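Local coordinates for UPF0098 protein YbcL (PDB 1FUX) that is of unknown function but belongs to the phosphatidylethanolamine-binding protein family, which includes a Raf kinase inhibitor protein, and may, like its relatives, bind small anionic ligands in the periplasm, at residues T67-P72 / I132-N137; A109-G114 / H118-K123. One frame throughout, in Å; residues are numbered along the deposited sequence.

Contact 1: T67-P72 / I132-N137; sequences TVVNIP and IPVDSN
Asn70, on strand 63-72, pairs its side-chain amide with the backbone of Ile132, a two-bond bridge that ties the loop before helix 140-148 to the sheet. Asn70 OD1 takes the hydrogen bond from Ile132 N at 2.9 Å, nearly straight at 164°, with the donor slightly tilted from the carbonyl plane. On the other branch, Asn70 ND2 gives its N-H to Ile132 O at 3.1 Å; this oxygen lies in the amide plane of Asn70, and the donor lies in the carbonyl plane of Ile132. Both polar ends of one buried amide are thus used on a single residue, which fixes which end is O and which is N. The amide gets there because CG stands beside the backbone N, anti to the carbonyl carbon (chi1 -60°). Ile132 O also receives a weak bond from Val134 N, closing an inverse gamma turn centred on Pro133. Next to this polar pair lies an apolar patch. The Ile132 side chain crosses Val69 at about a right angle, Ile132 CD1 reaching Val69 CG1 at 3.9 Å, while Ile132 CG1 passes Asn70 OD1 at 3.6 Å. Val69 CG2 faces Val134, whose eclipsed rotamer and very short CG1 approach make its exact placement doubtful. Helix 140-148 packs on the same patch, through Val143 on Val69 and Met146 on Ile132 and Val134. Further along the loop, Asp135 OD1 accepts from Asn137 N, an Asx turn. The whole is a side-chain amide standing in for a peptide group, pinning an irregular connection to a strand of the all-beta PEBP fold.

Contact 2: A109-G114 / H118-K123; sequences ACPPKG and HHYQFK
Two aromatic rings on strand 118-127, those of Tyr120 and His118, each take a carbon from segment 109-114 over one face. With CG beside the backbone N and anti to the carbonyl carbon (chi1 -72°), the His118 ring lies under Pro111 CB, a CH-pi contact 3.9 Å from the ring centroid and 7° off the normal. Ala109 CB makes another with Tyr120, displaced toward the hydroxyl end: it lies 29° off the normal and 3.4 Å from Tyr120 CZ. Pro112 CD meets His118 CE1 obliquely at 3.7 Å. Tyr120 points its hydroxyl at the face of the Pro111 ring, the two side chains crossing at about a right angle, with Tyr120 OH 3.5 Å from Pro111 CD. A histidine and a tyrosine beside Asp54 and His65 recall the conserved anion-binding pocket of PEBP relatives, so these residues probably border its equivalent. A water in the Tyr120 ring plane joins the segments, 2.7 Å from Tyr120 OH and accepting from Cys110 N at 3.0 Å. Carboxylates hold both His118 nitrogens, NE2 by Asp115 and ND1 by Asp54, fixing the ring's rotation. Were His118 an alanine, both aspartates would probably lose this shared partner, and Pro111 CB the ring face it rests on. The CB of Cys110 points away from segment 118-123, and its SG forms the disulfide with Cys27; Pro112 packs on Tyr145 of the second subunit.

How the contacts relate
Several strands, 47-54 the last of them, precede strand 63-72, whose later half enters contact 1. The loop that contact 1 closes then runs through strands 77-78 and 95-96 to segment 109-114. There contact 2 closes a short loop of three intervening residues, nested inside the much longer one, and folds the disulfide-bearing segment 109-114 onto the start of strand 118-127. Only beyond that strand does the chain reach 132-137 and shut contact 1, just ahead of helix 140-148. Strands 63-72 and 118-127 belong to one antiparallel sheet, with 47-54 between them. The contacts' centres lie about 23 Å apart, on opposite sides of the chain's centre, and they do not touch.

Contact 1: T67-P72 / I132-N137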
ATOM      1  N   THR A  67      -7.216  -2.741  -8.565  1.00 10.27           N
ATOM      2  CA  THR A  67      -8.349  -1.959  -8.082  1.00 12.38           C
ATOM      3  C   THR A  67      -9.056  -1.491  -9.374  1.00 10.16           C
ATOM      4  O   THR A  67      -8.388  -0.904 -10.228  1.00 11.99           O
ATOM      5  CB  THR A  67      -8.041  -0.707  -7.217  1.00 10.82           C
ATOM      6  OG1 THR A  67      -7.256   0.214  -7.970  1.00 12.48           O
ATOM      7  CG2 THR A  67      -7.265  -1.067  -5.952  1.00 10.32           C
ATOM      8  N   VAL A  68     -10.370  -1.649  -9.417  1.00 11.88           N
ATOM      9  CA  VAL A  68     -11.133  -1.145 -10.554  1.00 15.07           C
ATOM     10  C   VAL A  68     -12.397  -0.479  -9.941  1.00 13.59           C
ATOM     11  O   VAL A  68     -12.998  -1.160  -9.123  1.00 14.17           O
ATOM     12  CB  VAL A  68     -11.852  -2.194 -11.435  1.00 16.28           C
ATOM     13  CG1 VAL A  68     -12.428  -1.512 -12.693  1.00 16.58           C
ATOM     14  CG2 VAL A  68     -10.985  -3.344 -11.778  1.00 19.62           C
ATOM     15  N   VAL A  69     -12.664   0.754 -10.324  1.00 15.27           N
ATOM     16  CA  VAL A  69     -13.838   1.374  -9.697  1.00 17.08           C
ATOM     17  C   VAL A  69     -14.649   2.009 -10.818  1.00 19.06           C
ATOM     18  O   VAL A  69     -14.238   2.014 -11.991  1.00 21.20           O
ATOM     19  CB  VAL A  69     -13.501   2.418  -8.632  1.00 15.39           C
ATOM     20  CG1 VAL A  69     -12.595   1.876  -7.507  1.00 18.33           C
ATOM     21  CG2 VAL A  69     -12.789   3.619  -9.225  1.00 15.49           C
ATOM     22  N   ASN A  70     -15.798   2.576 -10.396  1.00 20.37           N
ATOM     23  CA  ASN A  70     -16.666   3.285 -11.345  1.00 19.34           C
ATOM     24  C   ASN A  70     -17.208   2.326 -12.400  1.00 20.90           C
ATOM     25  O   ASN A  70     -17.510   2.716 -13.545  1.00 22.11           O
ATOM     26  CB  ASN A  70     -16.008   4.527 -11.913  1.00 20.80           C
ATOM     27  CG  ASN A  70     -15.595   5.611 -10.912  1.00 16.53           C
ATOM     28  OD1 ASN A  70     -16.040   5.578  -9.779  1.00 17.20           O
ATOM     29  ND2 ASN A  70     -14.763   6.565 -11.294  1.00 17.33           N
ATOM     30  N   ILE A  71     -17.439   1.091 -11.986  1.00 19.57           N
ATOM     31  CA  ILE A  71     -18.133   0.144 -12.843  1.00 21.28           C
ATOM     32  C   ILE A  71     -19.604   0.607 -12.790  1.00 21.77           C
ATOM     33  O   ILE A  71     -20.204   0.696 -11.714  1.00 21.87           O
ATOM     34  CB  ILE A  71     -17.938  -1.292 -12.442  1.00 19.84           C
ATOM     35  CG1 ILE A  71     -16.434  -1.692 -12.510  1.00 21.38           C
ATOM     36  CG2 ILE A  71     -18.743  -2.174 -13.390  1.00 22.49           C
ATOM     37  CD1 ILE A  71     -16.171  -2.953 -11.702  1.00 16.55           C
ATOM     38  N   PRO A  72     -20.161   0.938 -13.946  1.00 21.85           N
ATOM     39  CA  PRO A  72     -21.555   1.384 -13.991  1.00 22.55           C
ATOM     40  C   PRO A  72     -22.465   0.396 -13.309  1.00 21.71           C
ATOM     41  O   PRO A  72     -22.385  -0.832 -13.345  1.00 21.86           O
ATOM     42  CB  PRO A  72     -21.879   1.541 -15.476  1.00 20.74           C
ATOM     43  CG  PRO A  72     -20.573   1.606 -16.161  1.00 23.44           C
ATOM     44  CD  PRO A  72     -19.535   0.932 -15.273  1.00 22.52           C
ATOM     45  N   ILE A 132     -16.272   7.851  -7.994  1.00 26.85           N
ATOM     46  CA  ILE A 132     -15.320   8.219  -6.933  1.00 25.47           C
ATOM     47  C   ILE A 132     -14.096   8.724  -7.684  1.00 23.60           C
ATOM     48  O   ILE A 132     -13.894   8.260  -8.808  1.00 24.37           O
ATOM     49  CB  ILE A 132     -15.023   7.117  -5.923  1.00 24.40           C
ATOM     50  CG1 ILE A 132     -14.687   5.728  -6.497  1.00 22.07           C
ATOM     51  CG2 ILE A 132     -16.195   6.983  -4.942  1.00 23.27           C
ATOM     52  CD1 ILE A 132     -13.721   5.030  -5.515  1.00 23.32           C
ATOM     53  N   PRO A 133     -13.444   9.782  -7.236  1.00 23.78           N
ATOM     54  CA  PRO A 133     -12.351  10.394  -7.938  1.00 24.05           C
ATOM     55  C   PRO A 133     -11.090   9.538  -7.931  1.00 22.11           C
ATOM     56  O   PRO A 133     -10.230   9.779  -7.101  1.00 24.01           O
ATOM     57  CB  PRO A 133     -12.110  11.719  -7.227  1.00 23.65           C
ATOM     58  CG  PRO A 133     -12.583  11.451  -5.836  1.00 26.05           C
ATOM     59  CD  PRO A 133     -13.754  10.509  -5.966  1.00 24.18           C
ATOM     60  N   VAL A 134     -11.005   8.515  -8.760  1.00 21.05           N
ATOM     61  CA  VAL A 134      -9.791   7.710  -8.800  1.00 20.72           C
ATOM     62  C   VAL A 134      -9.198   7.834 -10.203  1.00 21.24           C
ATOM     63  O   VAL A 134      -9.894   8.097 -11.192  1.00 20.10           O
ATOM     64  CB  VAL A 134      -9.827   6.291  -8.274  1.00 22.55           C
ATOM     65  CG1 VAL A 134     -11.099   5.907  -7.555  1.00 23.94           C
ATOM     66  CG2 VAL A 134      -9.304   5.189  -9.172  1.00 21.65           C
ATOM     67  N   ASP A 135      -7.870   7.755 -10.214  1.00 19.05           N
ATOM     68  CA  ASP A 135      -7.183   7.800 -11.499  1.00 18.69           C
ATOM     69  C   ASP A 135      -6.064   6.779 -11.471  1.00 17.09           C
ATOM     70  O   ASP A 135      -5.900   6.029 -10.486  1.00 14.96           O
ATOM     71  CB  ASP A 135      -6.790   9.209 -11.871  1.00 19.53           C
ATOM     72  CG  ASP A 135      -5.839   9.890 -10.913  1.00 23.04           C
ATOM     73  OD1 ASP A 135      -5.031   9.234 -10.220  1.00 20.03           O
ATOM     74  OD2 ASP A 135      -5.914  11.155 -10.905  1.00 22.49           O
ATOM     75  N   SER A 136      -5.218   6.791 -12.499  1.00 14.92           N
ATOM     76  CA  SER A 136      -4.158   5.796 -12.549  1.00 17.69           C
ATOM     77  C   SER A 136      -3.127   5.996 -11.463  1.00 17.26           C
ATOM     78  O   SER A 136      -2.366   5.044 -11.259  1.00 18.03           O
ATOM     79  CB  SER A 136      -3.501   5.753 -13.938  1.00 17.02           C
ATOM     80  OG  SER A 136      -2.953   7.041 -14.138  1.00 19.29           O
ATOM     81  N   ASN A 137      -3.072   7.165 -10.840  1.00 17.04           N
ATOM     82  CA  ASN A 137      -2.105   7.389  -9.780  1.00 18.73           C
ATOM     83  C   ASN A 137      -2.706   7.082  -8.405  1.00 17.70           C
ATOM     84  O   ASN A 137      -1.965   7.220  -7.422  1.00 16.30           O
ATOM     85  CB  ASN A 137      -1.747   8.870  -9.805  1.00 23.85           C
ATOM     86  CG  ASN A 137      -0.804   9.218 -10.940  1.00 27.04           C
ATOM     87  OD1 ASN A 137       0.162   8.504 -11.265  1.00 29.07           O
ATOM     88  ND2 ASN A 137      -1.122  10.386 -11.514  1.00 28.21           N
TER

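Contact 2: A109-G114 / H118-K123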
ATOM      1  N   ALA A 109      -0.622 -13.232  -8.869  1.00 13.81           N
ATOM      2  CA  ALA A 109       0.048 -13.675  -7.660  1.00 14.55           C
ATOM      3  C   ALA A 109       1.545 -13.841  -7.911  1.00 16.29           C
ATOM      4  O   ALA A 109       1.909 -14.319  -8.972  1.00 15.91           O
ATOM      5  CB  ALA A 109      -0.577 -15.006  -7.222  1.00 14.78           C
ATOM      6  N   CYS A 110       2.329 -13.654  -6.869  1.00 17.95           N
ATOM      7  CA  CYS A 110       3.761 -13.954  -6.999  1.00 20.38           C
ATOM      8  C   CYS A 110       4.362 -14.026  -5.605  1.00 20.38           C
ATOM      9  O   CYS A 110       5.091 -13.143  -5.193  1.00 18.41           O
ATOM     10  CB  CYS A 110       4.431 -12.944  -7.938  1.00 26.49           C
ATOM     11  SG  CYS A 110       6.155 -13.415  -8.287  1.00 31.33           S
ATOM     12  N   PRO A 111       3.988 -15.055  -4.837  1.00 19.75           N
ATOM     13  CA  PRO A 111       4.477 -15.257  -3.486  1.00 18.79           C
ATOM     14  C   PRO A 111       5.909 -15.738  -3.442  1.00 21.68           C
ATOM     15  O   PRO A 111       6.402 -16.323  -4.407  1.00 20.25           O
ATOM     16  CB  PRO A 111       3.527 -16.344  -2.951  1.00 19.99           C
ATOM     17  CG  PRO A 111       3.220 -17.170  -4.153  1.00 20.31           C
ATOM     18  CD  PRO A 111       3.125 -16.171  -5.296  1.00 17.89           C
ATOM     19  N   PRO A 112       6.583 -15.524  -2.303  1.00 22.84           N
ATOM     20  CA  PRO A 112       7.934 -16.012  -2.129  1.00 25.18           C
ATOM     21  C   PRO A 112       7.997 -17.527  -2.261  1.00 26.16           C
ATOM     22  O   PRO A 112       7.092 -18.252  -1.815  1.00 25.77           O
ATOM     23  CB  PRO A 112       8.344 -15.580  -0.735  1.00 24.01           C
ATOM     24  CG  PRO A 112       7.327 -14.599  -0.260  1.00 23.53           C
ATOM     25  CD  PRO A 112       6.079 -14.853  -1.086  1.00 22.44           C
ATOM     26  N   LYS A 113       9.086 -18.003  -2.862  1.00 27.00           N
ATOM     27  CA  LYS A 113       9.259 -19.451  -3.001  1.00 28.86           C
ATOM     28  C   LYS A 113       9.293 -20.106  -1.621  1.00 26.65           C
ATOM     29  O   LYS A 113       9.934 -19.590  -0.704  1.00 26.58           O
ATOM     30  CB  LYS A 113      10.548 -19.780  -3.761  1.00 31.91           C
ATOM     31  CG  LYS A 113      10.713 -19.061  -5.090  1.00 35.62           C
ATOM     32  CD  LYS A 113      11.317 -19.985  -6.151  1.00 38.32           C
ATOM     33  CE  LYS A 113      11.921 -19.162  -7.285  1.00 39.74           C
ATOM     34  NZ  LYS A 113      11.293 -19.554  -8.587  1.00 40.44           N
ATOM     35  N   GLY A 114       8.589 -21.215  -1.467  1.00 26.95           N
ATOM     36  CA  GLY A 114       8.582 -21.938  -0.200  1.00 28.01           C
ATOM     37  C   GLY A 114       7.659 -21.402   0.869  1.00 26.92           C
ATOM     38  O   GLY A 114       7.593 -21.984   1.955  1.00 26.97           O
ATOM     39  N   HIS A 118      -0.667 -18.154   0.012  1.00 19.45           N
ATOM     40  CA  HIS A 118      -1.220 -16.852   0.294  1.00 16.88           C
ATOM     41  C   HIS A 118      -2.674 -16.905  -0.165  1.00 17.57           C
ATOM     42  O   HIS A 118      -3.051 -17.668  -1.052  1.00 17.26           O
ATOM     43  CB  HIS A 118      -0.489 -15.745  -0.491  1.00 16.94           C
ATOM     44  CG  HIS A 118       0.884 -15.466   0.017  1.00 14.36           C
ATOM     45  ND1 HIS A 118       1.531 -14.291  -0.274  1.00 15.62           N
ATOM     46  CD2 HIS A 118       1.738 -16.205   0.798  1.00 16.82           C
ATOM     47  CE1 HIS A 118       2.737 -14.299   0.303  1.00 16.52           C
ATOM     48  NE2 HIS A 118       2.865 -15.436   0.950  1.00 16.54           N
ATOM     49  N   HIS A 119      -3.481 -16.113   0.498  1.00 17.14           N
ATOM     50  CA  HIS A 119      -4.915 -16.039   0.244  1.00 17.94           C
ATOM     51  C   HIS A 119      -5.200 -14.775  -0.529  1.00 18.80           C
ATOM     52  O   HIS A 119      -4.997 -13.680   0.025  1.00 20.60           O
ATOM     53  CB  HIS A 119      -5.526 -15.962   1.668  1.00 21.47           C
ATOM     54  CG  HIS A 119      -5.323 -17.308   2.304  1.00 26.74           C
ATOM     55  ND1 HIS A 119      -4.134 -17.590   2.979  1.00 29.41           N
ATOM     56  CD2 HIS A 119      -6.081 -18.423   2.317  1.00 27.60           C
ATOM     57  CE1 HIS A 119      -4.183 -18.842   3.418  1.00 30.15           C
ATOM     58  NE2 HIS A 119      -5.346 -19.351   3.027  1.00 30.90           N
ATOM     59  N   TYR A 120      -5.595 -14.842  -1.782  1.00 14.53           N
ATOM     60  CA  TYR A 120      -5.814 -13.651  -2.586  1.00 14.06           C
ATOM     61  C   TYR A 120      -7.293 -13.294  -2.519  1.00 16.02           C
ATOM     62  O   TYR A 120      -8.085 -14.138  -2.996  1.00 17.13           O
ATOM     63  CB  TYR A 120      -5.386 -13.911  -4.061  1.00 13.08           C
ATOM     64  CG  TYR A 120      -3.900 -14.172  -4.020  1.00 13.62           C
ATOM     65  CD1 TYR A 120      -3.403 -15.443  -3.790  1.00 12.78           C
ATOM     66  CD2 TYR A 120      -3.006 -13.103  -4.207  1.00 13.56           C
ATOM     67  CE1 TYR A 120      -2.033 -15.680  -3.728  1.00 14.46           C
ATOM     68  CE2 TYR A 120      -1.621 -13.329  -4.106  1.00 12.97           C
ATOM     69  CZ  TYR A 120      -1.167 -14.610  -3.896  1.00 14.95           C
ATOM     70  OH  TYR A 120       0.184 -14.887  -3.781  1.00 15.53           O
ATOM     71  N   GLN A 121      -7.627 -12.198  -1.873  1.00 13.44           N
ATOM     72  CA  GLN A 121      -9.043 -11.831  -1.727  1.00 15.45           C
ATOM     73  C   GLN A 121      -9.499 -11.043  -2.934  1.00 14.67           C
ATOM     74  O   GLN A 121      -9.110  -9.890  -3.175  1.00 12.44           O
ATOM     75  CB  GLN A 121      -9.290 -11.021  -0.446  1.00 19.45           C
ATOM     76  CG  GLN A 121      -8.646 -11.531   0.814  1.00 25.86           C
ATOM     77  CD  GLN A 121      -8.442 -10.713   2.052  1.00 29.34           C
ATOM     78  OE1 GLN A 121      -8.466 -11.238   3.195  1.00 34.21           O
ATOM     79  NE2 GLN A 121      -8.204  -9.415   2.072  1.00 30.07           N
ATOM     80  N   PHE A 122     -10.381 -11.673  -3.731  1.00 13.66           N
ATOM     81  CA  PHE A 122     -10.986 -11.048  -4.906  1.00 12.27           C
ATOM     82  C   PHE A 122     -12.350 -10.586  -4.390  1.00 15.37           C
ATOM     83  O   PHE A 122     -13.219 -11.420  -4.096  1.00 16.48           O
ATOM     84  CB  PHE A 122     -11.197 -12.013  -6.082  1.00 14.23           C
ATOM     85  CG  PHE A 122      -9.937 -12.344  -6.840  1.00 12.87           C
ATOM     86  CD1 PHE A 122      -8.934 -13.137  -6.274  1.00 14.70           C
ATOM     87  CD2 PHE A 122      -9.800 -11.844  -8.117  1.00 14.84           C
ATOM     88  CE1 PHE A 122      -7.782 -13.398  -7.021  1.00 14.64           C
ATOM     89  CE2 PHE A 122      -8.654 -12.099  -8.865  1.00 12.46           C
ATOM     90  CZ  PHE A 122      -7.673 -12.900  -8.294  1.00 13.28           C
ATOM     91  N   LYS A 123     -12.534  -9.279  -4.328  1.00 15.37           N
ATOM     92  CA  LYS A 123     -13.729  -8.735  -3.709  1.00 17.08           C
ATOM     93  C   LYS A 123     -14.475  -7.748  -4.575  1.00 16.19           C
ATOM     94  O   LYS A 123     -13.930  -6.841  -5.201  1.00 15.56           O
ATOM     95  CB  LYS A 123     -13.204  -8.021  -2.430  1.00 15.74           C
ATOM     96  CG  LYS A 123     -14.253  -7.286  -1.571  1.00 20.38           C
ATOM     97  CD  LYS A 123     -13.554  -7.185  -0.197  1.00 22.29           C
ATOM     98  CE  LYS A 123     -14.237  -6.257   0.778  1.00 27.37           C
ATOM     99  NZ  LYS A 123     -13.335  -6.039   1.971  1.00 27.08           N
TER
HETATM  100  O   HOH W   1       1.842 -12.778  -4.027  1.00 18.97           O